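Local coordinates for protein Exo beta-1,2-glucooligosaccharide sophorohydrolase (non-reducing end) (Parabacteroides distasonis ATCC 8503, PDB 5Z06) that hydrolyses linear beta-1,2-glucan and beta-1,2-glucooligosaccharides of four or more units, releasing sophorose from the non-reducing end as a monomeric exo-type enzyme, at residues L15-Y20 against H638-W643; N35-L40 against T655-S660. All blocks are in the same frame, centred on the assembly; numbering follows the deposited sequence.

Interaction 1 of 2, residues L15-Y20 against H638-W643; sequences LMKGDY and HGSFLW
The Phe-641 ring is sandwiched between the thioether of Met-16 and a backbone carbonyl. Over one face sits the Met-16 methyl, with CE 3.7 Å from the centroid of the Phe-641 ring and only 12° off its normal, a CH-pi contact. The Met-16 sulfur sits obliquely, over the CG and CD1 side of the ring, and its SD reaches Phe-641 CG at 3.4 Å. Over the opposite face His-638 O stands 3.4 Å above the centre of the Phe-641 ring, while also accepting from the backbone N of Phe-641 and of Leu-642 in the first turn of helix 639-642. Phe-641 CG is set between its own backbone N and carbonyl carbon (chi1 67°), which stands the ring up between Met-16 and that turn. Met-16 bends at chi2 (-58°) and again at chi3, folding its methyl onto the ring. At the base of the side chain, Leu-15 O comes within 3.4 Å of Phe-641 CB. On the exposed side, the extended Lys-17 chain brings NZ to 4.1 Å from Ser-640 CB, a loose approach. Val-659 also touches Leu-15, Met-16 and Phe-641, which closes the cluster from the neighbouring strand. With an alanine in place of Phe-641, the Met-16 thioether, robbed of its aromatic face, would probably be free to turn. This is a Met-aromatic contact, here joining the loop between strands 9-11 and 23-28 to a short helix of the glycoamylase-like region.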
loop_
_atom_site.group_PDB
_atom_site.type_symbol
_atom_site.label_atom_id
_atom_site.label_comp_id
_atom_site.label_asym_id
_atom_site.label_seq_id
_atom_site.Cartn_x
_atom_site.Cartn_y
_atom_site.Cartn_z
ATOM N N LEU A 15 -9.213 -11.438 -0.598
ATOM C CA LEU A 15 -7.848 -11.691 -1.049
ATOM C C LEU A 15 -7.227 -12.868 -0.327
ATOM O O LEU A 15 -6.280 -13.456 -0.822
ATOM C CB LEU A 15 -6.974 -10.438 -0.890
ATOM C CG LEU A 15 -7.432 -9.224 -1.714
ATOM C CD1 LEU A 15 -6.555 -8.005 -1.471
ATOM C CD2 LEU A 15 -7.444 -9.576 -3.200
ATOM N N MET A 16 -7.762 -13.218 0.836
ATOM C CA MET A 16 -7.354 -14.435 1.536
ATOM C C MET A 16 -8.376 -15.547 1.338
ATOM O O MET A 16 -9.560 -15.291 1.209
ATOM C CB MET A 16 -7.160 -14.152 3.034
ATOM C CG MET A 16 -6.057 -13.162 3.344
ATOM S SD MET A 16 -4.446 -13.663 2.706
ATOM C CE MET A 16 -3.602 -14.221 4.177
ATOM N N LYS A 17 -7.901 -16.788 1.326
ATOM C CA LYS A 17 -8.776 -17.938 1.312
ATOM C C LYS A 17 -9.291 -18.180 2.698
ATOM O O LYS A 17 -8.855 -17.543 3.658
ATOM C CB LYS A 17 -8.042 -19.185 0.823
ATOM C CG LYS A 17 -7.694 -19.099 -0.645
ATOM C CD LYS A 17 -6.685 -20.151 -1.061
ATOM C CE LYS A 17 -6.046 -19.764 -2.394
ATOM N NZ LYS A 17 -4.827 -20.582 -2.653
ATOM N N GLY A 18 -10.251 -19.096 2.766
ATOM C CA GLY A 18 -10.700 -19.704 4.003
ATOM C C GLY A 18 -11.783 -18.920 4.691
ATOM O O GLY A 18 -12.877 -19.392 4.836
ATOM N N ASP A 19 -11.447 -17.718 5.119
ATOM C CA ASP A 19 -12.355 -16.864 5.842
ATOM C C ASP A 19 -12.046 -15.395 5.575
ATOM O O ASP A 19 -10.983 -15.062 5.076
ATOM C CB ASP A 19 -12.250 -17.156 7.340
ATOM C CG ASP A 19 -10.831 -16.991 7.884
ATOM O OD1 ASP A 19 -10.344 -15.860 8.080
ATOM O OD2 ASP A 19 -10.192 -18.011 8.149
ATOM N N TYR A 20 -12.988 -14.534 5.944
ATOM C CA TYR A 20 -12.975 -13.153 5.530
ATOM C C TYR A 20 -12.800 -12.250 6.741
ATOM O O TYR A 20 -13.648 -12.187 7.643
ATOM C CB TYR A 20 -14.240 -12.779 4.761
ATOM C CG TYR A 20 -14.127 -11.390 4.178
ATOM C CD1 TYR A 20 -13.052 -11.063 3.344
ATOM C CD2 TYR A 20 -15.042 -10.383 4.497
ATOM C CE1 TYR A 20 -12.907 -9.786 2.830
ATOM C CE2 TYR A 20 -14.902 -9.107 3.960
ATOM C CZ TYR A 20 -13.818 -8.821 3.133
ATOM O OH TYR A 20 -13.602 -7.582 2.596
ATOM N N HIS A 638 3.722 -17.547 -0.356
ATOM C CA HIS A 638 2.595 -16.634 -0.112
ATOM C C HIS A 638 2.056 -15.897 -1.314
ATOM O O HIS A 638 1.159 -15.092 -1.170
ATOM C CB HIS A 638 2.963 -15.630 0.974
ATOM C CG HIS A 638 3.419 -16.285 2.223
ATOM N ND1 HIS A 638 2.800 -17.408 2.728
ATOM C CD2 HIS A 638 4.469 -16.028 3.034
ATOM C CE1 HIS A 638 3.438 -17.799 3.816
ATOM N NE2 HIS A 638 4.449 -16.974 4.028
ATOM N N GLY A 639 2.566 -16.187 -2.496
ATOM C CA GLY A 639 2.248 -15.389 -3.656
ATOM C C GLY A 639 0.802 -15.414 -4.049
ATOM O O GLY A 639 0.307 -14.413 -4.522
ATOM N N SER A 640 0.118 -16.541 -3.832
ATOM C CA SER A 640 -1.317 -16.647 -4.137
ATOM C C SER A 640 -2.139 -15.492 -3.596
ATOM O O SER A 640 -3.067 -15.037 -4.247
ATOM C CB SER A 640 -1.881 -17.947 -3.582
ATOM O OG SER A 640 -1.659 -17.980 -2.204
ATOM N N PHE A 641 -1.790 -15.023 -2.399
ATOM C CA PHE A 641 -2.420 -13.834 -1.816
ATOM C C PHE A 641 -1.522 -12.630 -1.738
ATOM O O PHE A 641 -2.023 -11.534 -1.713
ATOM C CB PHE A 641 -2.970 -14.125 -0.414
ATOM C CG PHE A 641 -1.917 -14.411 0.616
ATOM C CD1 PHE A 641 -1.341 -13.381 1.345
ATOM C CD2 PHE A 641 -1.539 -15.713 0.892
ATOM C CE1 PHE A 641 -0.395 -13.639 2.307
ATOM C CE2 PHE A 641 -0.564 -15.978 1.841
ATOM C CZ PHE A 641 -0.002 -14.937 2.552
ATOM N N LEU A 642 -0.209 -12.824 -1.668
ATOM C CA LEU A 642 0.715 -11.733 -1.378
ATOM C C LEU A 642 1.340 -11.074 -2.607
ATOM O O LEU A 642 1.809 -9.947 -2.516
ATOM C CB LEU A 642 1.815 -12.222 -0.442
ATOM C CG LEU A 642 2.690 -11.183 0.238
ATOM C CD1 LEU A 642 1.821 -10.215 1.009
ATOM C CD2 LEU A 642 3.645 -11.865 1.198
ATOM N N TRP A 643 1.375 -11.770 -3.745
ATOM C CA TRP A 643 1.970 -11.219 -4.967
ATOM C C TRP A 643 0.885 -10.637 -5.852
ATOM O O TRP A 643 -0.078 -11.294 -6.158
ATOM C CB TRP A 643 2.713 -12.276 -5.734
ATOM C CG TRP A 643 3.309 -11.756 -6.963
ATOM C CD1 TRP A 643 2.879 -11.983 -8.219
ATOM C CD2 TRP A 643 4.459 -10.916 -7.066
ATOM N NE1 TRP A 643 3.682 -11.332 -9.121
ATOM C CE2 TRP A 643 4.675 -10.679 -8.441
ATOM C CE3 TRP A 643 5.347 -10.363 -6.136
ATOM C CZ2 TRP A 643 5.736 -9.902 -8.917
ATOM C CZ3 TRP A 643 6.413 -9.577 -6.603
ATOM C CH2 TRP A 643 6.595 -9.359 -7.993
#

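Interaction 2 of 2, residues N35-L40 against T655-S660; sequences NARHHL and TVNWVS
A type I' turn runs from Ala-36 to His-39, with Arg-37 and His-38 at its centre, both at positive phi, and faces a loop whose Asn-657 belongs to a G1 bulge at strand 658-659; Arg-37 and Val-656 have the closest CA atoms, 8.7 Å apart. The turn is shut by paired backbone bonds between Ala-36 and His-39 and by Asn-35, whose OD1 accepts from His-38 N at 2.9 Å in an Asx motif. From it the Arg-37 chain heads for 655-660 and bends at chi3 (-91°), bringing the guanidinium beside Asn-657. Arg-37 NH2 lies 3.7 Å from Asn-657 CB, the guanidinium and amide planes standing almost perpendicular (88°), and Arg-37 NH1 is 3.5 Å from Val-656 O. The main partner of that guanidinium is Asp-19, which forms a salt bridge with NH2; Asp-19 also accepts from Asn-657 ND2, as does Lys-17 O, so one small polar network holds both the arginine and the asparagine amide. One water links the two segments: it donates to Val-656 O at 3.0 Å and is hydrogen-bonded to His-39 NE2 at 2.6 Å, lying in the plane of the imidazole. The same ring has Arg-37 O over one face, while its ND1 is hydrogen-bonded to Ser-23 O, which fixes its rotation. A type I' turn with its Asx motif is thus set against a G1 bulge and joined to it by one water.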
loop_
_atom_site.group_PDB
_atom_site.type_symbol
_atom_site.label_atom_id
_atom_site.label_comp_id
_atom_site.label_asym_id
_atom_site.label_seq_id
_atom_site.Cartn_x
_atom_site.Cartn_y
_atom_site.Cartn_z
ATOM N N ASN A 35 -18.432 -20.410 10.832
ATOM C CA ASN A 35 -17.450 -19.355 10.998
ATOM C C ASN A 35 -16.090 -19.943 11.311
ATOM O O ASN A 35 -15.990 -21.032 11.857
ATOM C CB ASN A 35 -17.852 -18.408 12.142
ATOM C CG ASN A 35 -17.724 -19.059 13.509
ATOM O OD1 ASN A 35 -16.752 -18.826 14.214
ATOM N ND2 ASN A 35 -18.680 -19.908 13.868
ATOM N N ALA A 36 -15.055 -19.196 10.953
ATOM C CA ALA A 36 -13.691 -19.485 11.348
ATOM C C ALA A 36 -13.292 -18.304 12.188
ATOM O O ALA A 36 -13.252 -17.184 11.682
ATOM C CB ALA A 36 -12.801 -19.594 10.122
ATOM N N ARG A 37 -13.063 -18.532 13.476
ATOM C CA ARG A 37 -12.692 -17.463 14.425
ATOM C C ARG A 37 -13.635 -16.280 14.320
ATOM O O ARG A 37 -13.225 -15.135 14.365
ATOM C CB ARG A 37 -11.249 -16.999 14.216
ATOM C CG ARG A 37 -10.197 -18.075 14.369
ATOM C CD ARG A 37 -8.857 -17.547 13.865
ATOM N NE ARG A 37 -8.734 -17.872 12.443
ATOM C CZ ARG A 37 -8.790 -17.034 11.411
ATOM N NH1 ARG A 37 -8.918 -15.715 11.555
ATOM N NH2 ARG A 37 -8.690 -17.544 10.190
ATOM N N HIS A 38 -14.921 -16.597 14.199
ATOM C CA HIS A 38 -15.991 -15.627 14.118
ATOM C C HIS A 38 -15.938 -14.760 12.888
ATOM O O HIS A 38 -16.440 -13.645 12.908
ATOM C CB HIS A 38 -16.084 -14.805 15.412
ATOM C CG HIS A 38 -16.229 -15.661 16.622
ATOM N ND1 HIS A 38 -17.344 -16.450 16.835
ATOM C CD2 HIS A 38 -15.385 -15.915 17.646
ATOM C CE1 HIS A 38 -17.199 -17.114 17.970
ATOM N NE2 HIS A 38 -16.017 -16.812 18.479
ATOM N N HIS A 39 -15.375 -15.304 11.811
ATOM C CA HIS A 39 -15.381 -14.672 10.511
ATOM C C HIS A 39 -16.164 -15.616 9.628
ATOM O O HIS A 39 -16.216 -16.828 9.880
ATOM C CB HIS A 39 -13.978 -14.509 9.938
ATOM C CG HIS A 39 -13.085 -13.607 10.737
ATOM N ND1 HIS A 39 -13.348 -12.268 10.930
ATOM C CD2 HIS A 39 -11.908 -13.849 11.361
ATOM C CE1 HIS A 39 -12.387 -11.733 11.664
ATOM N NE2 HIS A 39 -11.501 -12.669 11.937
ATOM N N LEU A 40 -16.755 -15.045 8.594
ATOM C CA LEU A 40 -17.489 -15.785 7.614
ATOM C C LEU A 40 -16.537 -16.580 6.777
ATOM O O LEU A 40 -15.439 -16.107 6.512
ATOM C CB LEU A 40 -18.280 -14.857 6.705
ATOM C CG LEU A 40 -19.542 -14.321 7.339
ATOM C CD1 LEU A 40 -20.182 -13.318 6.399
ATOM C CD2 LEU A 40 -20.517 -15.454 7.635
ATOM N N THR A 655 -1.813 -14.557 10.980
ATOM C CA THR A 655 -2.406 -14.922 12.263
ATOM C C THR A 655 -3.886 -14.645 12.270
ATOM O O THR A 655 -4.653 -15.473 12.733
ATOM C CB THR A 655 -1.669 -14.235 13.421
ATOM O OG1 THR A 655 -0.296 -14.619 13.355
ATOM C CG2 THR A 655 -2.241 -14.644 14.794
ATOM N N VAL A 656 -4.282 -13.498 11.719
ATOM C CA VAL A 656 -5.685 -13.138 11.614
ATOM C C VAL A 656 -6.258 -13.326 10.209
ATOM O O VAL A 656 -7.425 -12.986 9.960
ATOM C CB VAL A 656 -5.927 -11.685 12.099
ATOM C CG1 VAL A 656 -5.330 -11.482 13.474
ATOM C CG2 VAL A 656 -5.373 -10.658 11.135
ATOM N N ASN A 657 -5.440 -13.843 9.293
ATOM C CA ASN A 657 -5.851 -14.135 7.913
ATOM C C ASN A 657 -6.313 -12.875 7.159
ATOM O O ASN A 657 -7.444 -12.763 6.677
ATOM C CB ASN A 657 -6.915 -15.229 7.839
ATOM C CG ASN A 657 -7.009 -15.806 6.451
ATOM O OD1 ASN A 657 -5.999 -15.984 5.821
ATOM N ND2 ASN A 657 -8.210 -16.023 5.950
ATOM N N TRP A 658 -5.374 -11.940 7.074
ATOM C CA TRP A 658 -5.566 -10.636 6.479
ATOM C C TRP A 658 -4.412 -10.344 5.508
ATOM O O TRP A 658 -3.267 -10.691 5.752
ATOM C CB TRP A 658 -5.601 -9.590 7.589
ATOM C CG TRP A 658 -5.732 -8.201 7.098
ATOM C CD1 TRP A 658 -6.880 -7.520 6.840
ATOM C CD2 TRP A 658 -4.662 -7.320 6.783
ATOM N NE1 TRP A 658 -6.593 -6.255 6.395
ATOM C CE2 TRP A 658 -5.236 -6.104 6.357
ATOM C CE3 TRP A 658 -3.273 -7.435 6.832
ATOM C CZ2 TRP A 658 -4.473 -5.017 5.982
ATOM C CZ3 TRP A 658 -2.518 -6.366 6.459
ATOM C CH2 TRP A 658 -3.119 -5.164 6.039
ATOM N N VAL A 659 -4.736 -9.701 4.408
ATOM C CA VAL A 659 -3.744 -9.087 3.545
ATOM C C VAL A 659 -4.247 -7.712 3.152
ATOM O O VAL A 659 -5.437 -7.469 3.030
ATOM C CB VAL A 659 -3.409 -9.973 2.322
ATOM C CG1 VAL A 659 -4.620 -10.155 1.424
ATOM C CG2 VAL A 659 -2.234 -9.388 1.527
ATOM N N SER A 660 -3.316 -6.805 2.981
ATOM C CA SER A 660 -3.638 -5.450 2.658
ATOM C C SER A 660 -4.352 -5.378 1.327
ATOM O O SER A 660 -3.975 -6.079 0.382
ATOM C CB SER A 660 -2.362 -4.633 2.575
ATOM O OG SER A 660 -2.674 -3.335 2.223
HETATM O O HOH W 1 -9.011 -13.083 12.525
#

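Overall arrangement
Following the chain from the N terminus, residues 15-20 come first, in the loop leading to strand 23-28, and residues 35-40 follow in the turn between strands 32-33 and 42-43. About six hundred residues later the chain returns with 638-643 on helix 639-642, then 655-660 leading into strand 658-659. Each contact thus closes a very long loop, and because the segments alternate, interactions 1 and 2 cross. Their centres lie 11 Å apart, and they touch: Leu-15 CB packs against Val-659 CG1 at 3.3 Å. Side by side, an apolar contact and a polar one, they tie the N-terminal beta region to the C-terminal glycoamylase-like part.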